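Local coordinates for DNA-(apurinic or apyrimidinic site) endonuclease 2 (Xenopus laevis, PDB 6WCD), which uses bound metal to incise DNA weakly at abasic sites and to digest strands in the 3' to 5' direction, represented here by its catalytic domain, at residues A[38-43]-A[61-66]; A[53-58]-A[319-324]. All blocks are in the same frame, centred on the assembly; numbering follows the deposited sequence.

Contact 1: residues A[38-43]-A[61-66]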
loop_
_atom_site.group_PDB
_atom_site.type_symbol
_atom_site.label_atom_id
_atom_site.label_comp_id
_atom_site.label_asym_id
_atom_site.label_seq_id
_atom_site.Cartn_x
_atom_site.Cartn_y
_atom_site.Cartn_z
ATOM N N THR A 38 -9.273 9.481 10.494
ATOM C CA THR A 38 -9.057 8.944 11.813
ATOM C C THR A 38 -10.397 8.637 12.448
ATOM O O THR A 38 -11.449 9.165 12.031
ATOM C CB THR A 38 -8.209 9.923 12.664
ATOM O OG1 THR A 38 -8.703 11.256 12.548
ATOM C CG2 THR A 38 -6.790 9.920 12.190
ATOM N N ARG A 39 -10.388 7.809 13.513
ATOM C CA ARG A 39 -11.664 7.290 13.993
ATOM C C ARG A 39 -12.505 8.368 14.652
ATOM O O ARG A 39 -13.750 8.257 14.675
ATOM C CB ARG A 39 -11.464 6.151 14.983
ATOM C CG ARG A 39 -11.459 4.812 14.253
ATOM C CD ARG A 39 -11.492 3.661 15.219
ATOM N NE ARG A 39 -12.807 3.340 15.763
ATOM C CZ ARG A 39 -12.968 2.400 16.690
ATOM N NH1 ARG A 39 -11.890 1.767 17.136
ATOM N NH2 ARG A 39 -14.153 2.082 17.150
ATOM N N ASP A 40 -11.880 9.393 15.251
ATOM C CA ASP A 40 -12.603 10.474 15.891
ATOM C C ASP A 40 -13.513 11.241 14.937
ATOM O O ASP A 40 -14.480 11.855 15.403
ATOM C CB ASP A 40 -11.596 11.434 16.553
ATOM C CG ASP A 40 -10.630 12.082 15.563
ATOM O OD1 ASP A 40 -10.007 11.378 14.766
ATOM O OD2 ASP A 40 -10.453 13.316 15.597
ATOM N N LEU A 41 -13.235 11.172 13.621
ATOM C CA LEU A 41 -14.007 11.956 12.660
ATOM C C LEU A 41 -15.374 11.342 12.339
ATOM O O LEU A 41 -16.221 12.065 11.803
ATOM C CB LEU A 41 -13.262 12.068 11.338
ATOM C CG LEU A 41 -11.846 12.663 11.457
ATOM C CD1 LEU A 41 -11.224 12.623 10.048
ATOM C CD2 LEU A 41 -11.900 14.028 11.986
ATOM N N LEU A 42 -15.609 10.080 12.686
ATOM C CA LEU A 42 -16.898 9.402 12.393
ATOM C C LEU A 42 -17.285 9.496 10.910
ATOM O O LEU A 42 -18.474 9.637 10.569
ATOM C CB LEU A 42 -18.016 9.940 13.261
ATOM C CG LEU A 42 -17.794 10.022 14.777
ATOM C CD1 LEU A 42 -18.904 10.753 15.515
ATOM C CD2 LEU A 42 -17.617 8.615 15.306
ATOM N N ASP A 43 -16.298 9.363 10.043
ATOM C CA ASP A 43 -16.478 9.600 8.598
ATOM C C ASP A 43 -16.947 8.337 7.903
ATOM O O ASP A 43 -16.228 7.690 7.143
ATOM C CB ASP A 43 -15.202 10.156 7.977
ATOM C CG ASP A 43 -15.463 10.766 6.625
ATOM O OD1 ASP A 43 -16.649 10.676 6.201
ATOM O OD2 ASP A 43 -14.495 11.283 5.992
ATOM N N VAL A 61 -2.256 8.981 16.559
ATOM C CA VAL A 61 -1.436 10.046 17.160
ATOM C C VAL A 61 -1.836 11.467 16.815
ATOM O O VAL A 61 -1.244 12.413 17.371
ATOM C CB VAL A 61 0.059 9.874 16.815
ATOM C CG1 VAL A 61 0.579 8.527 17.327
ATOM C CG2 VAL A 61 0.295 10.065 15.362
ATOM N N ARG A 62 -2.714 11.658 15.837
ATOM C CA ARG A 62 -3.077 12.981 15.370
ATOM C C ARG A 62 -4.330 12.830 14.520
ATOM O O ARG A 62 -4.401 11.931 13.695
ATOM C CB ARG A 62 -1.973 13.541 14.458
ATOM C CG ARG A 62 -2.154 14.969 13.983
ATOM C CD ARG A 62 -0.864 15.485 13.345
ATOM N NE ARG A 62 0.294 15.157 14.171
ATOM C CZ ARG A 62 1.483 14.789 13.709
ATOM N NH1 ARG A 62 1.707 14.728 12.408
ATOM N NH2 ARG A 62 2.459 14.501 14.558
ATOM N N SER A 63 -5.299 13.708 14.697
ATOM C CA SER A 63 -6.535 13.664 13.894
ATOM C C SER A 63 -6.291 14.081 12.445
ATOM O O SER A 63 -5.536 15.016 12.137
ATOM C CB SER A 63 -7.556 14.574 14.557
ATOM O OG SER A 63 -8.795 14.591 13.871
ATOM N N GLY A 64 -6.932 13.361 11.533
ATOM C CA GLY A 64 -6.845 13.726 10.127
ATOM C C GLY A 64 -5.515 13.504 9.486
ATOM O O GLY A 64 -5.192 14.170 8.498
ATOM N N TYR A 65 -4.729 12.594 10.023
ATOM C CA TYR A 65 -3.349 12.377 9.635
ATOM C C TYR A 65 -3.130 10.966 9.129
ATOM O O TYR A 65 -3.653 10.019 9.713
ATOM C CB TYR A 65 -2.476 12.661 10.858
ATOM C CG TYR A 65 -1.018 12.364 10.718
ATOM C CD1 TYR A 65 -0.457 11.296 11.378
ATOM C CD2 TYR A 65 -0.178 13.207 10.012
ATOM C CE1 TYR A 65 0.911 11.017 11.286
ATOM C CE2 TYR A 65 1.201 12.915 9.915
ATOM C CZ TYR A 65 1.723 11.814 10.558
ATOM O OH TYR A 65 3.109 11.587 10.492
ATOM N N SER A 66 -2.335 10.854 8.067
ATOM C CA SER A 66 -1.858 9.545 7.567
ATOM C C SER A 66 -3.068 8.670 7.256
ATOM O O SER A 66 -4.086 9.188 6.767
ATOM C CB SER A 66 -0.896 8.990 8.607
ATOM O OG SER A 66 -0.327 7.818 8.126
#
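Thr38 meets the turn Arg62-Tyr65 through its whole short side chain. CB lies 3.8 Å from Gly64 N, and the two branches then part. With chi1 at 47°, OG1 sits between the backbone N and the carbonyl carbon and accepts the Gly64 N-H at 2.9 Å; an N-H...O angle of 170° makes this bond nearly straight. CG2, anti to the carbonyl carbon, lies against Arg62 O at 3.5 Å. OG1 also donates to Asp40 OD1 (2.6 Å), while Ser63 OG donates to Asp40 OD2 (2.7 Å). Each carboxylate oxygen takes its hydroxyl on the syn lone pair, so the flat group is gripped through both of its oxygens, and Leu41 CD2 borders Ser63 OG at 3.7 Å. An alanine in place of Thr38 is likely to leave Gly64 N without its acceptor and Asp40 OD1 without its hydroxyl, the carboxylate then held by Ser63 alone among these residues and freer to turn. The turn is type II, with Gly64 at positive phi. The contact joins two loops at the surface: 38-43 lies in the loop between strand 29-33 and helix 44-47, while the loop between the antiparallel strands 53-57 and 68-72 holds 61-66.

Contact 2: residues A[53-58]-A[319-324]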
loop_
_atom_site.group_PDB
_atom_site.type_symbol
_atom_site.label_atom_id
_atom_site.label_comp_id
_atom_site.label_asym_id
_atom_site.label_seq_id
_atom_site.Cartn_x
_atom_site.Cartn_y
_atom_site.Cartn_z
ATOM N N ASN A 53 -16.105 -4.010 0.617
ATOM C CA ASN A 53 -15.822 -4.220 2.027
ATOM C C ASN A 53 -14.426 -3.688 2.268
ATOM O O ASN A 53 -13.507 -3.951 1.474
ATOM C CB ASN A 53 -15.987 -5.678 2.480
ATOM C CG ASN A 53 -15.259 -6.718 1.647
ATOM O OD1 ASN A 53 -14.207 -7.253 2.067
ATOM N ND2 ASN A 53 -15.799 -7.045 0.492
ATOM N N SER A 54 -14.260 -2.884 3.315
ATOM C CA SER A 54 -13.016 -2.146 3.475
ATOM C C SER A 54 -12.372 -2.350 4.825
ATOM O O SER A 54 -13.024 -2.673 5.808
ATOM C CB SER A 54 -13.232 -0.659 3.247
ATOM O OG SER A 54 -14.060 -0.082 4.287
ATOM N N TYR A 55 -11.065 -2.090 4.834
ATOM C CA TYR A 55 -10.138 -2.373 5.940
ATOM C C TYR A 55 -9.211 -1.185 6.077
ATOM O O TYR A 55 -8.409 -0.919 5.193
ATOM C CB TYR A 55 -9.359 -3.678 5.676
ATOM C CG TYR A 55 -10.325 -4.797 5.341
ATOM C CD1 TYR A 55 -10.888 -5.578 6.357
ATOM C CD2 TYR A 55 -10.803 -4.963 4.031
ATOM C CE1 TYR A 55 -11.890 -6.505 6.099
ATOM C CE2 TYR A 55 -11.803 -5.867 3.759
ATOM C CZ TYR A 55 -12.340 -6.641 4.800
ATOM O OH TYR A 55 -13.356 -7.536 4.581
ATOM N N PHE A 56 -9.323 -0.488 7.191
ATOM C CA PHE A 56 -8.579 0.753 7.434
ATOM C C PHE A 56 -7.569 0.526 8.536
ATOM O O PHE A 56 -7.839 -0.212 9.505
ATOM C CB PHE A 56 -9.494 1.906 7.877
ATOM C CG PHE A 56 -10.174 2.639 6.762
ATOM C CD1 PHE A 56 -11.052 2.045 5.924
ATOM C CD2 PHE A 56 -9.926 3.984 6.606
ATOM C CE1 PHE A 56 -11.673 2.754 4.886
ATOM C CE2 PHE A 56 -10.522 4.697 5.607
ATOM C CZ PHE A 56 -11.445 4.091 4.757
ATOM N N SER A 57 -6.474 1.244 8.459
ATOM C CA SER A 57 -5.643 1.502 9.625
ATOM C C SER A 57 -5.717 2.987 9.887
ATOM O O SER A 57 -5.437 3.793 9.016
ATOM C CB SER A 57 -4.206 1.053 9.398
ATOM O OG SER A 57 -3.443 1.270 10.619
ATOM N N PHE A 58 -6.155 3.329 11.078
ATOM C CA PHE A 58 -6.317 4.704 11.513
ATOM C C PHE A 58 -5.149 5.152 12.377
ATOM O O PHE A 58 -4.756 4.439 13.310
ATOM C CB PHE A 58 -7.581 4.811 12.348
ATOM C CG PHE A 58 -8.816 4.347 11.680
ATOM C CD1 PHE A 58 -9.449 5.110 10.739
ATOM C CD2 PHE A 58 -9.418 3.155 12.070
ATOM C CE1 PHE A 58 -10.624 4.730 10.147
ATOM C CE2 PHE A 58 -10.595 2.708 11.471
ATOM C CZ PHE A 58 -11.230 3.515 10.533
ATOM N N PRO A 319 -12.840 -9.545 11.057
ATOM C CA PRO A 319 -13.310 -8.563 12.062
ATOM C C PRO A 319 -12.792 -7.151 11.876
ATOM O O PRO A 319 -13.395 -6.222 12.449
ATOM C CB PRO A 319 -12.796 -9.160 13.388
ATOM C CG PRO A 319 -12.718 -10.626 13.134
ATOM C CD PRO A 319 -12.334 -10.793 11.673
ATOM N N LEU A 320 -11.712 -6.941 11.155
ATOM C CA LEU A 320 -11.172 -5.609 10.936
ATOM C C LEU A 320 -12.072 -4.791 10.029
ATOM O O LEU A 320 -11.912 -3.581 9.954
ATOM C CB LEU A 320 -9.777 -5.670 10.321
ATOM C CG LEU A 320 -9.021 -4.379 10.109
ATOM C CD1 LEU A 320 -8.817 -3.610 11.408
ATOM C CD2 LEU A 320 -7.650 -4.668 9.496
ATOM N N CYS A 321 -12.986 -5.413 9.338
ATOM C CA CYS A 321 -13.796 -4.672 8.377
ATOM C C CYS A 321 -14.519 -3.501 9.062
ATOM O O CYS A 321 -15.064 -3.622 10.178
ATOM C CB CYS A 321 -14.827 -5.587 7.722
ATOM S SG CYS A 321 -15.786 -4.842 6.408
ATOM N N THR A 322 -14.533 -2.356 8.370
ATOM C CA THR A 322 -15.172 -1.142 8.856
ATOM C C THR A 322 -16.647 -1.325 9.160
ATOM O O THR A 322 -17.212 -0.594 9.991
ATOM C CB THR A 322 -15.011 -0.022 7.836
ATOM O OG1 THR A 322 -15.501 -0.463 6.587
ATOM C CG2 THR A 322 -13.574 0.405 7.674
ATOM N N LYS A 323 -17.310 -2.293 8.515
ATOM C CA LYS A 323 -18.744 -2.442 8.757
ATOM C C LYS A 323 -19.035 -2.872 10.186
ATOM O O LYS A 323 -20.161 -2.708 10.646
ATOM C CB LYS A 323 -19.336 -3.434 7.770
ATOM C CG LYS A 323 -18.992 -4.868 7.987
ATOM C CD LYS A 323 -19.644 -5.688 6.848
ATOM C CE LYS A 323 -19.553 -7.145 7.084
ATOM N NZ LYS A 323 -20.203 -7.874 5.958
ATOM N N TYR A 324 -18.042 -3.354 10.911
ATOM C CA TYR A 324 -18.217 -3.792 12.269
ATOM C C TYR A 324 -17.898 -2.716 13.285
ATOM O O TYR A 324 -18.106 -2.941 14.485
ATOM C CB TYR A 324 -17.349 -5.012 12.547
ATOM C CG TYR A 324 -17.638 -6.211 11.669
ATOM C CD1 TYR A 324 -18.882 -6.784 11.581
ATOM C CD2 TYR A 324 -16.594 -6.766 10.933
ATOM C CE1 TYR A 324 -19.095 -7.914 10.801
ATOM C CE2 TYR A 324 -16.807 -7.867 10.155
ATOM C CZ TYR A 324 -18.031 -8.410 10.085
ATOM O OH TYR A 324 -18.182 -9.510 9.261
HETATM O O HOH W 1 -16.846 -1.970 4.608
HETATM O O HOH W 2 -10.993 -1.078 9.517
#
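Strand 53-57 is an outermost strand of the six-stranded mixed sheet, and segment 319-324, a late loop ending in a 3-10 turn, packs along it. One flank of the strand bonds to strand 68-72 through Asn53, Tyr55 and Ser57, whereas Ser54 and Phe56 direct their backbone groups to the loop. Thr322 N donates to Ser54 O at 3.0 Å, with an N-H...O angle of 168°. It is the one direct backbone bond between the segments; water completes the seam. One water accepts from Phe56 N (2.9 Å) and donates to Leu320 O (2.7 Å), and a second accepts from Ser54 N and bonds to Thr322 OG1.

The two branches of Thr322 meet the side chains of Ser54 and Phe56, on one side of the strand. Its chi1 of 55° brings OG1 to 2.7 Å from Ser54 OG and sets CG2 3.5 Å from Phe56 CD1. Ser54 OG has a further hydrogen-bond partner in Ala47 O, which ties the pair to the end of helix 44-47.

Beyond the backbone seam, the Tyr55 ring receives Leu320 and Cys321. Cys321 CB comes within 3.5 Å of Tyr55 CE1, and Cys321 SG stands 4.7 Å from the centroid of that ring, 34° off its normal, an oblique sulfur-aromatic contact. At the far end of the ring, Tyr55 OH donates to Asn53 OD1 at 2.7 Å, a bond that helps fix the ring's direction. Leu320 also rests on Val120 of strand 119-127, as does Tyr55, so this side faces the second sheet. The pattern is that of an edge strand in the two-sheet alpha/beta sandwich of the DNase I-like endonuclease/exonuclease/phosphatase fold, its outer flank covered by a chain segment instead of another strand.

The four segments alternate along the chain, and the centres of the contacts lie about 14 Å apart. They touch directly: Phe58, at the end of 53-58, packs its CD2 atom 3.4 Å from Arg39 CG and its CD1 atom 4.0 Å from Thr38 CA. Arg39 also forms a salt bridge with Glu327, which ties segment 38-43 to the late part of the chain, beyond 319-324. Contact 1 is nearer the catalytic centre: the side chain of Tyr65 is about 6 Å from that of the magnesium ligand Glu34 and about 9 Å from the bound magnesium. In contact 2 the side chain of Phe56 stays about 10 Å from that of Glu34.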